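Local atomic coordinates of superoxide dismutase 1 (PDB entry 2CW2), a protein that binds iron and, as a member of the iron/manganese superoxide dismutase family, converts superoxide into hydrogen peroxide and oxygen, probably protecting cells from toxic radicals. Residues Lys60-Tyr65 and Ala100-His105; Trp156-Asp161 and Gly173-Glu178. All coordinates share one frame; numbering follows the deposited sequence.

Contact 1 of 2, residues Lys60-Tyr65 and Ala100-His105. With FE (Fe (III) ion), chain C.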
loop_
_atom_site.group_PDB
_atom_site.type_symbol
_atom_site.label_atom_id
_atom_site.label_comp_id
_atom_site.label_asym_id
_atom_site.label_seq_id
_atom_site.Cartn_x
_atom_site.Cartn_y
_atom_site.Cartn_z
ATOM N N LYS A 60 12.898 -6.814 8.281
ATOM C CA LYS A 60 12.617 -5.385 8.423
ATOM C C LYS A 60 11.139 -5.091 8.770
ATOM O O LYS A 60 10.841 -4.606 9.875
ATOM C CB LYS A 60 13.112 -4.550 7.204
ATOM C CG LYS A 60 14.688 -4.499 7.021
ATOM C CD LYS A 60 15.407 -3.918 8.255
ATOM C CE LYS A 60 16.929 -3.624 8.048
ATOM N NZ LYS A 60 17.471 -4.170 6.782
ATOM N N HIS A 61 10.219 -5.397 7.850
ATOM C CA HIS A 61 8.820 -5.004 8.028
ATOM C C HIS A 61 8.200 -5.691 9.233
ATOM O O HIS A 61 7.710 -5.028 10.147
ATOM C CB HIS A 61 7.991 -5.328 6.773
ATOM C CG HIS A 61 8.349 -4.495 5.580
ATOM N ND1 HIS A 61 7.855 -3.221 5.384
ATOM C CD2 HIS A 61 9.154 -4.751 4.523
ATOM C CE1 HIS A 61 8.341 -2.731 4.259
ATOM N NE2 HIS A 61 9.123 -3.642 3.712
ATOM N N HIS A 62 8.207 -7.026 9.217
ATOM C CA HIS A 62 7.593 -7.824 10.275
ATOM C C HIS A 62 8.216 -7.466 11.625
ATOM O O HIS A 62 7.511 -7.126 12.582
ATOM C CB HIS A 62 7.774 -9.326 9.978
ATOM C CG HIS A 62 6.873 -10.243 10.768
ATOM N ND1 HIS A 62 6.957 -11.618 10.663
ATOM C CD2 HIS A 62 5.887 -9.996 11.665
ATOM C CE1 HIS A 62 6.047 -12.179 11.444
ATOM N NE2 HIS A 62 5.389 -11.218 12.076
ATOM N N GLN A 63 9.537 -7.561 11.706
ATOM C CA GLN A 63 10.213 -7.306 12.972
ATOM C C GLN A 63 9.944 -5.909 13.497
ATOM O O GLN A 63 9.830 -5.701 14.705
ATOM C CB GLN A 63 11.718 -7.534 12.844
ATOM C CG GLN A 63 12.483 -7.243 14.140
ATOM C CD GLN A 63 12.267 -8.307 15.186
ATOM O OE1 GLN A 63 12.558 -9.483 14.943
ATOM N NE2 GLN A 63 11.749 -7.908 16.356
ATOM N N THR A 64 9.876 -4.943 12.589
ATOM C CA THR A 64 9.647 -3.563 12.992
ATOM C C THR A 64 8.244 -3.375 13.539
ATOM O O THR A 64 8.036 -2.594 14.470
ATOM C CB THR A 64 9.931 -2.607 11.827
ATOM O OG1 THR A 64 11.330 -2.645 11.548
ATOM C CG2 THR A 64 9.690 -1.143 12.231
ATOM N N TYR A 65 7.269 -4.080 12.975
ATOM C CA TYR A 65 5.922 -3.980 13.520
ATOM C C TYR A 65 5.944 -4.459 14.978
ATOM O O TYR A 65 5.282 -3.877 15.849
ATOM C CB TYR A 65 4.921 -4.844 12.735
ATOM C CG TYR A 65 4.458 -4.307 11.378
ATOM C CD1 TYR A 65 3.869 -3.054 11.252
ATOM C CD2 TYR A 65 4.596 -5.081 10.233
ATOM C CE1 TYR A 65 3.427 -2.587 10.004
ATOM C CE2 TYR A 65 4.178 -4.621 8.980
ATOM C CZ TYR A 65 3.588 -3.380 8.877
ATOM O OH TYR A 65 3.171 -2.942 7.634
ATOM N N ALA A 100 -2.383 -6.398 14.359
ATOM C CA ALA A 100 -2.933 -7.059 13.179
ATOM C C ALA A 100 -1.817 -7.434 12.205
ATOM O O ALA A 100 -1.718 -8.592 11.775
ATOM C CB ALA A 100 -3.987 -6.166 12.493
ATOM N N GLN A 101 -0.940 -6.477 11.904
ATOM C CA GLN A 101 0.147 -6.737 10.965
ATOM C C GLN A 101 1.121 -7.784 11.495
ATOM O O GLN A 101 1.619 -8.598 10.730
ATOM C CB GLN A 101 0.877 -5.448 10.592
ATOM C CG GLN A 101 0.092 -4.576 9.632
ATOM C CD GLN A 101 -0.037 -5.211 8.251
ATOM O OE1 GLN A 101 -0.894 -6.046 8.050
ATOM N NE2 GLN A 101 0.798 -4.789 7.305
ATOM N N VAL A 102 1.372 -7.798 12.807
ATOM C CA VAL A 102 2.269 -8.803 13.354
ATOM C C VAL A 102 1.642 -10.188 13.130
ATOM O O VAL A 102 2.300 -11.098 12.633
ATOM C CB VAL A 102 2.546 -8.584 14.862
ATOM C CG1 VAL A 102 3.178 -9.853 15.510
ATOM C CG2 VAL A 102 3.441 -7.391 15.086
ATOM N N TYR A 103 0.371 -10.344 13.499
ATOM C CA TYR A 103 -0.346 -11.612 13.263
ATOM C C TYR A 103 -0.402 -11.980 11.771
ATOM O O TYR A 103 -0.152 -13.133 11.381
ATOM C CB TYR A 103 -1.779 -11.534 13.809
ATOM C CG TYR A 103 -2.563 -12.818 13.657
ATOM C CD1 TYR A 103 -2.777 -13.652 14.757
ATOM C CD2 TYR A 103 -3.091 -13.201 12.422
ATOM C CE1 TYR A 103 -3.476 -14.847 14.631
ATOM C CE2 TYR A 103 -3.795 -14.396 12.276
ATOM C CZ TYR A 103 -3.983 -15.210 13.398
ATOM O OH TYR A 103 -4.676 -16.391 13.281
ATOM N N ASN A 104 -0.757 -11.003 10.944
ATOM C CA ASN A 104 -0.892 -11.237 9.514
ATOM C C ASN A 104 0.387 -11.808 8.895
ATOM O O ASN A 104 0.339 -12.712 8.055
ATOM C CB ASN A 104 -1.271 -9.931 8.805
ATOM C CG ASN A 104 -2.653 -9.426 9.221
ATOM O OD1 ASN A 104 -3.429 -10.154 9.829
ATOM N ND2 ASN A 104 -2.944 -8.175 8.921
ATOM N N HIS A 105 1.533 -11.261 9.289
ATOM C CA HIS A 105 2.790 -11.710 8.708
ATOM C C HIS A 105 3.196 -13.096 9.246
ATOM O O HIS A 105 3.649 -13.956 8.477
ATOM C CB HIS A 105 3.894 -10.646 8.882
ATOM C CG HIS A 105 3.734 -9.456 7.970
ATOM N ND1 HIS A 105 2.994 -8.340 8.315
ATOM C CD2 HIS A 105 4.212 -9.218 6.723
ATOM C CE1 HIS A 105 3.036 -7.467 7.314
ATOM N NE2 HIS A 105 3.745 -7.985 6.320
HETATM FE FE FE C . 3.765 -7.519 4.427
HETATM O O HOH W 1 1.786 -6.311 4.798
#
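In the second shell of the iron site, Tyr65 of helix 51-73 meets Gln101 of helix 93-110. Gln101 NE2 donates to Tyr65 OH over 3.0 Å, within the plane of its own amide and nearly straight, with an N-H...O angle of 166°. The same nitrogen donates to the water bound on the iron, so a single amide ties the tyrosine hydroxyl to the metal's solvent ligand. The oxygen end is gripped as well: Gln101 OE1 accepts from Asn104 ND2 and from Trp154 NE1, which fixes the rotation of the amide. Nearer the backbone, Gln101 CB sits 3.6 Å from the centroid of the Tyr65 ring, almost squarely over one face in a CH-pi contact.

These are the two long helices of the alpha-hairpin domain of the iron/manganese superoxide dismutases; here their axes pass 9.0 Å apart, with directions 136° from each other. His105 brings the metal into the interface. Its NE2 binds the iron at 1.9 Å, where His57, Asp187 and His191 complete the protein ligands, while ND1 donates to Gln101 O at 2.8 Å, one turn back in its own helix. Held at both nitrogens, the imidazole has little freedom to rotate. Its CE1 lies 3.5 Å from Tyr65 CE2, the two rings meeting obliquely.

Further back along the same side chain, His105 CB packs over the face of the His62 ring, 3.4 Å from the centroid. His62 arrives there because its CG is anti to the backbone N (chi1 -164°), which swings the imidazole across to helix 93-110. There NE2 makes a weak, bent hydrogen bond of 3.1 Å to Val102 O. Phe150 of the second subunit packs on both Tyr65 and Gln101, bringing the dimer interface up to this pair.

Contact 2 of 2, residues Trp156-Asp161 and Gly173-Glu178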
loop_
_atom_site.group_PDB
_atom_site.type_symbol
_atom_site.label_atom_id
_atom_site.label_comp_id
_atom_site.label_asym_id
_atom_site.label_seq_id
_atom_site.Cartn_x
_atom_site.Cartn_y
_atom_site.Cartn_z
ATOM N N TRP A 156 -7.920 -13.312 2.422
ATOM C CA TRP A 156 -8.010 -14.408 3.379
ATOM C C TRP A 156 -8.979 -15.475 2.877
ATOM O O TRP A 156 -10.008 -15.147 2.276
ATOM C CB TRP A 156 -8.597 -13.882 4.686
ATOM C CG TRP A 156 -7.803 -12.847 5.378
ATOM C CD1 TRP A 156 -7.869 -11.481 5.192
ATOM C CD2 TRP A 156 -6.840 -13.062 6.406
ATOM N NE1 TRP A 156 -6.985 -10.848 6.036
ATOM C CE2 TRP A 156 -6.347 -11.794 6.797
ATOM C CE3 TRP A 156 -6.331 -14.209 7.045
ATOM C CZ2 TRP A 156 -5.383 -11.638 7.794
ATOM C CZ3 TRP A 156 -5.363 -14.048 8.030
ATOM C CH2 TRP A 156 -4.894 -12.772 8.379
ATOM N N LEU A 157 -8.637 -16.740 3.105
ATOM C CA LEU A 157 -9.624 -17.815 3.082
ATOM C C LEU A 157 -9.971 -17.992 4.540
ATOM O O LEU A 157 -9.073 -18.189 5.375
ATOM C CB LEU A 157 -9.033 -19.132 2.547
ATOM C CG LEU A 157 -10.062 -20.279 2.661
ATOM C CD1 LEU A 157 -11.267 -19.956 1.788
ATOM C CD2 LEU A 157 -9.454 -21.569 2.201
ATOM N N ILE A 158 -11.263 -17.897 4.843
ATOM C CA ILE A 158 -11.779 -17.993 6.192
ATOM C C ILE A 158 -12.772 -19.151 6.326
ATOM O O ILE A 158 -13.347 -19.582 5.350
ATOM C CB ILE A 158 -12.478 -16.642 6.487
ATOM C CG1 ILE A 158 -11.909 -16.014 7.720
ATOM C CG2 ILE A 158 -13.985 -16.696 6.374
ATOM C CD1 ILE A 158 -10.665 -15.313 7.384
ATOM N N ALA A 159 -12.920 -19.669 7.539
ATOM C CA ALA A 159 -14.076 -20.495 7.889
ATOM C C ALA A 159 -15.005 -19.584 8.669
ATOM O O ALA A 159 -14.617 -18.994 9.680
ATOM C CB ALA A 159 -13.657 -21.666 8.766
ATOM N N ASP A 160 -16.226 -19.432 8.199
ATOM C CA ASP A 160 -17.092 -18.500 8.870
ATOM C C ASP A 160 -17.904 -19.293 9.895
ATOM O O ASP A 160 -17.515 -19.420 11.061
ATOM C CB ASP A 160 -17.905 -17.708 7.852
ATOM C CG ASP A 160 -18.799 -16.686 8.487
ATOM O OD1 ASP A 160 -19.388 -16.980 9.547
ATOM O OD2 ASP A 160 -18.959 -15.555 7.993
ATOM N N ASP A 161 -18.997 -19.894 9.511
ATOM C CA ASP A 161 -19.653 -20.675 10.576
ATOM C C ASP A 161 -19.541 -22.093 10.072
ATOM O O ASP A 161 -20.537 -22.727 9.821
ATOM C CB ASP A 161 -21.119 -20.247 10.733
ATOM C CG ASP A 161 -21.557 -20.084 12.202
ATOM O OD1 ASP A 161 -21.684 -21.099 12.931
ATOM O OD2 ASP A 161 -21.841 -18.958 12.691
ATOM N N GLY A 173 -6.420 -5.258 7.698
ATOM C CA GLY A 173 -7.693 -5.879 8.010
ATOM C C GLY A 173 -7.568 -7.378 8.200
ATOM O O GLY A 173 -6.957 -8.061 7.371
ATOM N N ASN A 174 -8.164 -7.881 9.281
ATOM C CA ASN A 174 -7.984 -9.276 9.727
ATOM C C ASN A 174 -9.337 -9.792 10.256
ATOM O O ASN A 174 -9.942 -9.200 11.134
ATOM C CB ASN A 174 -6.891 -9.334 10.809
ATOM C CG ASN A 174 -6.635 -10.747 11.351
ATOM O OD1 ASN A 174 -5.476 -11.141 11.594
ATOM N ND2 ASN A 174 -7.692 -11.489 11.583
ATOM N N PRO A 175 -9.840 -10.864 9.674
ATOM C CA PRO A 175 -11.213 -11.304 9.958
ATOM C C PRO A 175 -11.407 -11.827 11.378
ATOM O O PRO A 175 -12.563 -12.054 11.763
ATOM C CB PRO A 175 -11.443 -12.402 8.926
ATOM C CG PRO A 175 -10.086 -12.937 8.656
ATOM C CD PRO A 175 -9.172 -11.721 8.680
ATOM N N ILE A 176 -10.325 -11.971 12.142
ATOM C CA ILE A 176 -10.467 -12.283 13.556
ATOM C C ILE A 176 -11.233 -11.169 14.279
ATOM O O ILE A 176 -11.879 -11.414 15.309
ATOM C CB ILE A 176 -9.099 -12.574 14.202
ATOM C CG1 ILE A 176 -8.574 -13.930 13.739
ATOM C CG2 ILE A 176 -9.157 -12.503 15.746
ATOM C CD1 ILE A 176 -7.117 -14.136 14.066
ATOM N N ARG A 177 -11.184 -9.951 13.732
ATOM C CA ARG A 177 -11.896 -8.834 14.351
ATOM C C ARG A 177 -13.407 -9.136 14.364
ATOM O O ARG A 177 -14.132 -8.752 15.297
ATOM C CB ARG A 177 -11.628 -7.528 13.595
ATOM C CG ARG A 177 -12.335 -6.318 14.199
ATOM C CD ARG A 177 -11.626 -5.025 13.938
ATOM N NE ARG A 177 -12.261 -3.879 14.587
ATOM C CZ ARG A 177 -11.807 -3.286 15.695
ATOM N NH1 ARG A 177 -10.724 -3.749 16.323
ATOM N NH2 ARG A 177 -12.458 -2.224 16.186
ATOM N N GLU A 178 -13.866 -9.808 13.315
ATOM C CA GLU A 178 -15.236 -10.311 13.264
ATOM C C GLU A 178 -15.294 -11.728 13.867
ATOM O O GLU A 178 -14.401 -12.124 14.619
ATOM C CB GLU A 178 -15.798 -10.218 11.836
ATOM C CG GLU A 178 -14.753 -10.030 10.735
ATOM C CD GLU A 178 -14.174 -8.620 10.632
ATOM O OE1 GLU A 178 -13.217 -8.445 9.867
ATOM O OE2 GLU A 178 -14.660 -7.680 11.296
#
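Trp156 starts the contact by laying its indole against the loop at Gly173-Pro175. Its NE1 donates to Gly173 O at 3.1 Å; the bond is somewhat bent, at 145°, and the oxygen lies tilted from the ring plane instead of squarely within it. This gives the buried indole N-H a backbone acceptor. The proline two residues further on covers a face of the same ring: Pro175 CD stands 3.4 Å from the centroid of the five-membered ring, close to its normal, in a CH-pi contact. Gripped near its edge by the carbonyl and on one face by the proline, the indole is held by the loop in two ways, with the flanking strands and helix 93-110 packing on it as well. Its six-membered ring extends past the Asn174 side chain, with Trp156 CZ2 4.1 Å from Asn174 CB.

Leu157 turns away from the loop, as expected along a strand, and packs on Met184. Ile158 faces the loop again and meets the proline ring from a second direction, with Ile158 CG1 3.7 Å from Pro175 CG. The outer methyl of Ile158 is modelled implausibly close to the proline, so its exact place is doubtful. Pro175 is thus wedged against two residues spaced two apart on the strand. The loop is folded for this: Arg177 N bonds to Asn174 O at 3.0 Å, closing a beta turn with Pro175 and Ile176 at its corners.

The first segment belongs to the middle strand of the three-stranded antiparallel sheet in the C-terminal domain, paired with 164-170 on one side and 181-187 on the other. Trp156 also touches Val167 and Pro182 on those strands, and Asn104 on helix 93-110, while the loop's Asn174 and Ile176 reach Tyr103 of that helix.

Both contacts are largely buried, but they belong to different halves of the fold: contact 1 joins two helices of the alpha-hairpin domain, contact 2 a sheet strand and a connecting loop in the C-terminal domain. Helix 93-110 brings them together, since Tyr103 and Asn104, within 100-105 of contact 1, pack on Asn174, Ile176 and Trp156 of contact 2. Their centres are about 18 Å apart. Chemistry follows place. At the metal, contact 1 relies on imidazoles, a phenol, an amide and bound water, and it abuts the second subunit. Contact 2 lies within one chain and is mostly apolar, with a single hydrogen bond between its segments.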